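Local coordinates for protein uroporphyrinogen III synthase (Thermus thermophilus, PDB 1WCW) that probably catalyses the ring closure of linear hydroxymethylbilane to uroporphyrinogen III, with inversion of the last pyrrole ring, in tetrapyrrole biosynthesis, at residues F189-E200 with V224-V234. Sequence-based numbering, arbitrary orientation.
Sequences FVAAIQVEFLFE and VTADALREWGV
Phe199 stacks on Trp232, just past the end of helix 224-231, where two neighbouring helices of a parallel alpha/beta domain meet. Helices 192-200 and 224-231 follow adjacent parallel strands 186-189 and 217-221, and their axes approach to 8.3 Å at 23°. The Phe199 ring and the Trp232 five-membered ring form an offset stack, planes 16° apart. Two CH-pi contacts reinforce it: Phe199 CB lies over the indole six-membered ring, 3.4 Å from its centroid, and Trp232 CB over the Phe199 ring, 3.8 Å from its centroid.

Apolar packing continues toward the helix starts. Ala192 CB meets Ala228 CB at 3.8 Å. Val195 carries CG2 anti to its carbonyl carbon, where it meets Leu229 CG at 3.7 Å and lies over one face of the Phe189 ring, offset toward its rim. Phe189 CB touches Thr225 CG2, while Thr225 OG1 is hydrogen-bonded to Val221 O.

Polar links lie beside the stack. Bent at chi2 (-61°), Glu196 brings its carboxylate to the indole edge; Trp232 NE1 donates to Glu196 OE2 at 2.8 Å, nearly straight and from above the carboxylate plane. A water bridges the helices, donating to Glu196 OE1 (2.6 Å) and Ala228 O (2.9 Å).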
loop_
_atom_site.group_PDB
_atom_site.type_symbol
_atom_site.label_atom_id
_atom_site.label_comp_id
_atom_site.label_asym_id
_atom_site.label_seq_id
_atom_site.Cartn_x
_atom_site.Cartn_y
_atom_site.Cartn_z
ATOM N N PHE A 189 2.446 11.075 3.563
ATOM C CA PHE A 189 1.829 9.823 3.088
ATOM C C PHE A 189 2.888 8.742 3.186
ATOM O O PHE A 189 4.018 8.923 2.744
ATOM C CB PHE A 189 1.407 9.945 1.618
ATOM C CG PHE A 189 0.410 11.031 1.353
ATOM C CD1 PHE A 189 0.783 12.289 1.024
ATOM C CD2 PHE A 189 -0.930 10.692 1.332
ATOM C CE1 PHE A 189 -0.188 13.262 0.663
ATOM C CE2 PHE A 189 -1.898 11.663 0.963
ATOM C CZ PHE A 189 -1.511 12.903 0.637
ATOM N N VAL A 190 2.494 7.614 3.747
ATOM C CA VAL A 190 3.437 6.502 3.845
ATOM C C VAL A 190 3.113 5.321 2.971
ATOM O O VAL A 190 3.884 4.372 2.896
ATOM C CB VAL A 190 3.684 6.008 5.285
ATOM C CG1 VAL A 190 4.286 7.193 6.099
ATOM C CG2 VAL A 190 2.432 5.543 5.871
ATOM N N ALA A 191 2.038 5.404 2.220
ATOM C CA ALA A 191 1.713 4.326 1.286
ATOM C C ALA A 191 0.909 4.928 0.153
ATOM O O ALA A 191 0.077 5.821 0.365
ATOM C CB ALA A 191 0.829 3.250 2.011
ATOM N N ALA A 192 1.021 4.387 -1.034
ATOM C CA ALA A 192 0.277 4.852 -2.162
ATOM C C ALA A 192 -1.194 4.769 -1.951
ATOM O O ALA A 192 -1.928 5.650 -2.419
ATOM C CB ALA A 192 0.678 4.029 -3.419
ATOM N N ILE A 193 -1.673 3.712 -1.267
ATOM C CA ILE A 193 -3.109 3.614 -1.087
ATOM C C ILE A 193 -3.686 4.820 -0.295
ATOM O O ILE A 193 -4.849 5.178 -0.475
ATOM C CB ILE A 193 -3.462 2.254 -0.411
ATOM C CG1 ILE A 193 -4.916 1.895 -0.707
ATOM C CG2 ILE A 193 -3.165 2.321 1.079
ATOM C CD1 ILE A 193 -5.268 0.415 -0.228
ATOM N N GLN A 194 -2.907 5.472 0.549
ATOM C CA GLN A 194 -3.433 6.631 1.283
ATOM C C GLN A 194 -3.650 7.804 0.302
ATOM O O GLN A 194 -4.609 8.554 0.469
ATOM C CB GLN A 194 -2.410 7.080 2.326
ATOM C CG GLN A 194 -2.385 6.052 3.456
ATOM C CD GLN A 194 -1.120 5.976 4.221
ATOM O OE1 GLN A 194 -0.279 6.820 4.091
ATOM N NE2 GLN A 194 -0.996 4.962 5.060
ATOM N N VAL A 195 -2.773 7.952 -0.697
ATOM C CA VAL A 195 -2.948 8.988 -1.716
ATOM C C VAL A 195 -4.212 8.650 -2.476
ATOM O O VAL A 195 -5.020 9.552 -2.713
ATOM C CB VAL A 195 -1.734 8.965 -2.707
ATOM C CG1 VAL A 195 -1.959 10.023 -3.799
ATOM C CG2 VAL A 195 -0.435 9.274 -1.968
ATOM N N GLU A 196 -4.411 7.386 -2.873
ATOM C CA GLU A 196 -5.560 7.009 -3.670
ATOM C C GLU A 196 -6.823 7.224 -2.890
ATOM O O GLU A 196 -7.793 7.818 -3.414
ATOM C CB GLU A 196 -5.451 5.531 -4.098
ATOM C CG GLU A 196 -4.189 5.113 -4.874
ATOM C CD GLU A 196 -3.971 5.818 -6.197
ATOM O OE1 GLU A 196 -2.825 5.702 -6.723
ATOM O OE2 GLU A 196 -4.876 6.485 -6.739
ATOM N N PHE A 197 -6.865 6.875 -1.600
ATOM C CA PHE A 197 -8.088 7.073 -0.826
ATOM C C PHE A 197 -8.411 8.533 -0.655
ATOM O O PHE A 197 -9.585 8.929 -0.733
ATOM C CB PHE A 197 -7.963 6.424 0.560
ATOM C CG PHE A 197 -8.061 4.899 0.569
ATOM C CD1 PHE A 197 -7.532 4.196 1.646
ATOM C CD2 PHE A 197 -8.673 4.183 -0.388
ATOM C CE1 PHE A 197 -7.650 2.783 1.739
ATOM C CE2 PHE A 197 -8.784 2.747 -0.250
ATOM C CZ PHE A 197 -8.274 2.097 0.815
ATOM N N LEU A 198 -7.397 9.385 -0.371
ATOM C CA LEU A 198 -7.688 10.809 -0.239
ATOM C C LEU A 198 -8.266 11.379 -1.505
ATOM O O LEU A 198 -9.311 12.076 -1.445
ATOM C CB LEU A 198 -6.370 11.494 0.152
ATOM C CG LEU A 198 -6.500 13.003 0.244
ATOM C CD1 LEU A 198 -7.518 13.446 1.323
ATOM C CD2 LEU A 198 -5.146 13.609 0.608
ATOM N N PHE A 199 -7.634 11.149 -2.648
ATOM C CA PHE A 199 -8.166 11.740 -3.873
ATOM C C PHE A 199 -9.433 11.088 -4.310
ATOM O O PHE A 199 -10.296 11.851 -4.856
ATOM C CB PHE A 199 -7.114 11.661 -4.994
ATOM C CG PHE A 199 -6.184 12.838 -5.006
ATOM C CD1 PHE A 199 -4.998 12.844 -4.330
ATOM C CD2 PHE A 199 -6.594 14.010 -5.646
ATOM C CE1 PHE A 199 -4.204 14.003 -4.287
ATOM C CE2 PHE A 199 -5.811 15.176 -5.599
ATOM C CZ PHE A 199 -4.643 15.161 -4.943
ATOM N N GLU A 200 -9.659 9.806 -4.073
ATOM C CA GLU A 200 -10.937 9.184 -4.507
ATOM C C GLU A 200 -12.044 9.631 -3.595
ATOM O O GLU A 200 -13.228 9.579 -4.055
ATOM C CB GLU A 200 -10.863 7.652 -4.526
ATOM C CG GLU A 200 -9.918 7.087 -5.595
ATOM C CD GLU A 200 -9.769 5.593 -5.533
ATOM O OE1 GLU A 200 -10.506 4.978 -4.744
ATOM O OE2 GLU A 200 -8.924 5.009 -6.204
ATOM N N VAL A 224 6.965 4.617 -4.727
ATOM C CA VAL A 224 5.642 4.229 -5.199
ATOM C C VAL A 224 4.568 5.202 -4.665
ATOM O O VAL A 224 3.654 5.614 -5.371
ATOM C CB VAL A 224 5.286 2.763 -4.778
ATOM C CG1 VAL A 224 3.895 2.448 -5.233
ATOM C CG2 VAL A 224 6.285 1.755 -5.484
ATOM N N THR A 225 4.723 5.638 -3.413
ATOM C CA THR A 225 3.825 6.667 -2.840
ATOM C C THR A 225 4.023 7.993 -3.619
ATOM O O THR A 225 2.992 8.631 -3.980
ATOM C CB THR A 225 4.214 6.891 -1.403
ATOM O OG1 THR A 225 4.057 5.655 -0.704
ATOM C CG2 THR A 225 3.208 7.927 -0.716
ATOM N N ALA A 226 5.240 8.399 -3.967
ATOM C CA ALA A 226 5.427 9.597 -4.700
ATOM C C ALA A 226 4.805 9.485 -6.064
ATOM O O ALA A 226 4.209 10.468 -6.554
ATOM C CB ALA A 226 6.939 9.850 -4.850
ATOM N N ASP A 227 4.901 8.335 -6.733
ATOM C CA ASP A 227 4.315 8.181 -8.041
ATOM C C ASP A 227 2.818 8.222 -7.969
ATOM O O ASP A 227 2.194 8.733 -8.909
ATOM C CB ASP A 227 4.845 6.897 -8.750
ATOM C CG ASP A 227 6.296 7.045 -9.255
ATOM O OD1 ASP A 227 6.960 6.013 -9.497
ATOM O OD2 ASP A 227 6.774 8.182 -9.438
ATOM N N ALA A 228 2.178 7.794 -6.895
ATOM C CA ALA A 228 0.761 7.911 -6.775
ATOM C C ALA A 228 0.352 9.395 -6.727
ATOM O O ALA A 228 -0.665 9.772 -7.343
ATOM C CB ALA A 228 0.266 7.172 -5.543
ATOM N N LEU A 229 1.079 10.203 -5.983
ATOM C CA LEU A 229 0.792 11.632 -5.991
ATOM C C LEU A 229 0.917 12.213 -7.368
ATOM O O LEU A 229 0.074 13.022 -7.839
ATOM C CB LEU A 229 1.747 12.324 -5.006
ATOM C CG LEU A 229 1.312 12.163 -3.538
ATOM C CD1 LEU A 229 2.462 12.492 -2.621
ATOM C CD2 LEU A 229 0.119 13.099 -3.191
ATOM N N ARG A 230 2.004 11.838 -8.057
ATOM C CA ARG A 230 2.239 12.406 -9.397
ATOM C C ARG A 230 1.128 12.022 -10.364
ATOM O O ARG A 230 0.751 12.850 -11.210
ATOM C CB ARG A 230 3.614 11.950 -9.948
ATOM C CG ARG A 230 4.803 12.568 -9.182
ATOM C CD ARG A 230 6.126 11.816 -9.431
ATOM N NE ARG A 230 6.461 11.505 -10.795
ATOM C CZ ARG A 230 7.405 12.132 -11.509
ATOM N NH1 ARG A 230 7.677 11.747 -12.754
ATOM N NH2 ARG A 230 8.045 13.164 -10.998
ATOM N N GLU A 231 0.579 10.839 -10.260
ATOM C CA GLU A 231 -0.516 10.411 -11.157
ATOM C C GLU A 231 -1.758 11.263 -10.902
ATOM O O GLU A 231 -2.609 11.369 -11.805
ATOM C CB GLU A 231 -0.844 8.945 -10.922
ATOM C CG GLU A 231 0.268 7.929 -11.255
ATOM C CD GLU A 231 -0.150 6.519 -10.821
ATOM O OE1 GLU A 231 -1.274 6.100 -11.188
ATOM O OE2 GLU A 231 0.620 5.830 -10.095
ATOM N N TRP A 232 -1.922 11.852 -9.716
ATOM C CA TRP A 232 -3.049 12.742 -9.455
ATOM C C TRP A 232 -2.674 14.185 -9.732
ATOM O O TRP A 232 -3.457 15.065 -9.394
ATOM C CB TRP A 232 -3.576 12.573 -8.032
ATOM C CG TRP A 232 -4.386 11.332 -7.867
ATOM C CD1 TRP A 232 -3.976 10.067 -7.400
ATOM C CD2 TRP A 232 -5.793 11.186 -8.143
ATOM N NE1 TRP A 232 -5.017 9.203 -7.377
ATOM C CE2 TRP A 232 -6.149 9.847 -7.834
ATOM C CE3 TRP A 232 -6.792 12.051 -8.625
ATOM C CZ2 TRP A 232 -7.453 9.345 -7.955
ATOM C CZ3 TRP A 232 -8.105 11.556 -8.743
ATOM C CH2 TRP A 232 -8.423 10.214 -8.420
ATOM N N GLY A 233 -1.505 14.441 -10.307
ATOM C CA GLY A 233 -1.144 15.812 -10.619
ATOM C C GLY A 233 -0.493 16.575 -9.488
ATOM O O GLY A 233 -0.450 17.805 -9.512
ATOM N N VAL A 234 0.026 15.888 -8.462
ATOM C CA VAL A 234 0.713 16.534 -7.363
ATOM C C VAL A 234 2.165 16.154 -7.308
ATOM O O VAL A 234 2.483 14.955 -7.432
ATOM C CB VAL A 234 0.045 16.154 -6.030
ATOM C CG1 VAL A 234 0.893 16.701 -4.849
ATOM C CG2 VAL A 234 -1.391 16.710 -6.007
HETATM O O HOH W 1 -2.040 7.462 -8.538
#